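PDB 1UZB: 1-pyrroline-5-carboxylate dehydrogenase from Thermus thermophilus, which probably catalyses the NAD-dependent oxidation of the glutamate semialdehyde formed from 1-pyrroline-5-carboxylate to glutamate. Local coordinates for residues K283-V287 with R504-E508. Residues are numbered along the deposited sequence; the frame is centred on the assembly and turned at random. Where two conformers were deposited one is given.
Sequences KRAYV and RLFLE
Tyr286 lays its ring alongside Leu505, CE2 lying 3.6 Å from Leu505 CB, while Phe506 CZ lies over one face, toward the rim, with the ring planes 52° apart. The Tyr286 hydroxyl donates to Leu505 O, OH to O 2.7 Å. That carbonyl is gripped twice, because Arg284 NH1 donates to Leu505 O at 2.9 Å from the opposite face of the peptide plane. The Arg284 chain, extended from CG to NE (chi2 -168°, chi3 -175°), carries the guanidinium far enough for NH1 to meet Leu507 O as well, again at 2.9 Å, and for NH2 to add a weak bond to the same oxygen. NH2 also donates to two waters, one shared with Arg504 NH2 and the other relaying to Glu508 OE1. With an alanine here, Leu505 O would probably keep only the tyrosine bond, Leu507 O would lose both guanidinium donors, and both waters their link to strand 284-288. Arg504 NE forms a salt bridge with Asp501 of the second subunit. The contact illustrates how side chains can secure a type I turn, Arg504 to Leu507, through its carbonyls: here strand 284-288 of a mixed sheet of the aldehyde dehydrogenase fold holds the turn leading into strand 507-515, which runs antiparallel to strand 165-180 in the same sheet.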
# COMPACT_ATOMS: atom_id res chain seq x y z
N LYS A 283 -19.26 -31.84 7.95
CA LYS A 283 -17.83 -32.10 7.95
C LYS A 283 -17.10 -31.59 6.72
O LYS A 283 -17.64 -31.61 5.61
CB LYS A 283 -17.56 -33.60 8.04
CG LYS A 283 -17.88 -34.23 9.37
CD LYS A 283 -17.71 -35.73 9.29
CE LYS A 283 -17.87 -36.36 10.66
NZ LYS A 283 -17.90 -37.84 10.57
N ARG A 284 -15.88 -31.13 6.93
CA ARG A 284 -15.05 -30.69 5.82
C ARG A 284 -14.04 -31.80 5.62
O ARG A 284 -13.47 -32.32 6.58
CB ARG A 284 -14.32 -29.38 6.15
CG ARG A 284 -15.24 -28.19 6.26
CD ARG A 284 -14.44 -26.90 6.29
NE ARG A 284 -15.30 -25.75 6.52
CZ ARG A 284 -14.87 -24.50 6.60
NH1 ARG A 284 -13.58 -24.22 6.46
NH2 ARG A 284 -15.73 -23.51 6.84
N ALA A 285 -13.84 -32.19 4.36
CA ALA A 285 -12.88 -33.23 4.03
C ALA A 285 -12.02 -32.75 2.88
O ALA A 285 -12.53 -32.39 1.81
CB ALA A 285 -13.61 -34.51 3.63
N TYR A 286 -10.71 -32.71 3.12
CA TYR A 286 -9.76 -32.28 2.11
C TYR A 286 -8.98 -33.51 1.71
O TYR A 286 -8.44 -34.21 2.56
CB TYR A 286 -8.85 -31.20 2.69
CG TYR A 286 -9.46 -30.40 3.83
CD1 TYR A 286 -9.29 -30.81 5.15
CD2 TYR A 286 -10.19 -29.24 3.59
CE1 TYR A 286 -9.85 -30.08 6.21
CE2 TYR A 286 -10.75 -28.50 4.64
CZ TYR A 286 -10.57 -28.93 5.95
OH TYR A 286 -11.10 -28.21 7.00
N VAL A 287 -8.95 -33.80 0.41
CA VAL A 287 -8.25 -34.98 -0.06
C VAL A 287 -7.33 -34.72 -1.26
O VAL A 287 -7.69 -33.99 -2.19
CB VAL A 287 -9.25 -36.10 -0.43
CG1 VAL A 287 -10.16 -36.41 0.75
CG2 VAL A 287 -10.08 -35.68 -1.63
N ARG A 504 -7.10 -21.16 4.95
CA ARG A 504 -8.50 -20.74 4.93
C ARG A 504 -9.43 -21.95 5.04
O ARG A 504 -10.56 -21.84 5.53
CB ARG A 504 -8.80 -19.99 3.63
CG ARG A 504 -10.25 -19.53 3.49
CD ARG A 504 -10.58 -18.48 4.53
NE ARG A 504 -11.97 -18.04 4.48
CZ ARG A 504 -13.00 -18.72 4.97
NH1 ARG A 504 -14.22 -18.22 4.87
NH2 ARG A 504 -12.81 -19.89 5.57
N LEU A 505 -8.96 -23.10 4.58
CA LEU A 505 -9.73 -24.34 4.61
C LEU A 505 -10.03 -24.81 6.03
O LEU A 505 -10.97 -25.57 6.26
CB LEU A 505 -8.97 -25.44 3.87
CG LEU A 505 -8.65 -25.18 2.40
CD1 LEU A 505 -7.74 -26.28 1.89
CD2 LEU A 505 -9.93 -25.11 1.59
N PHE A 506 -9.23 -24.36 6.99
CA PHE A 506 -9.39 -24.78 8.37
C PHE A 506 -9.95 -23.69 9.27
O PHE A 506 -9.77 -23.72 10.50
CB PHE A 506 -8.04 -25.29 8.89
CG PHE A 506 -7.44 -26.36 8.02
CD1 PHE A 506 -6.57 -26.03 6.98
CD2 PHE A 506 -7.82 -27.68 8.17
CE1 PHE A 506 -6.09 -27.01 6.12
CE2 PHE A 506 -7.34 -28.67 7.31
CZ PHE A 506 -6.48 -28.33 6.29
N LEU A 507 -10.66 -22.75 8.66
CA LEU A 507 -11.26 -21.63 9.37
C LEU A 507 -12.70 -21.38 8.91
O LEU A 507 -13.07 -21.74 7.79
CB LEU A 507 -10.47 -20.35 9.09
CG LEU A 507 -9.02 -20.29 9.56
CD1 LEU A 507 -8.31 -19.12 8.88
CD2 LEU A 507 -8.98 -20.14 11.07
N GLU A 508 -13.49 -20.79 9.79
CA GLU A 508 -14.85 -20.39 9.46
C GLU A 508 -14.93 -18.92 9.85
O GLU A 508 -14.10 -18.44 10.63
CB GLU A 508 -15.90 -21.27 10.15
CG GLU A 508 -15.80 -21.46 11.66
CD GLU A 508 -16.76 -22.54 12.14
OE1 GLU A 508 -17.57 -23.04 11.33
OE2 GLU A 508 -16.72 -22.90 13.34
O HOH W 1 -15.67 -20.69 5.95
O HOH W 2 -17.86 -24.04 8.70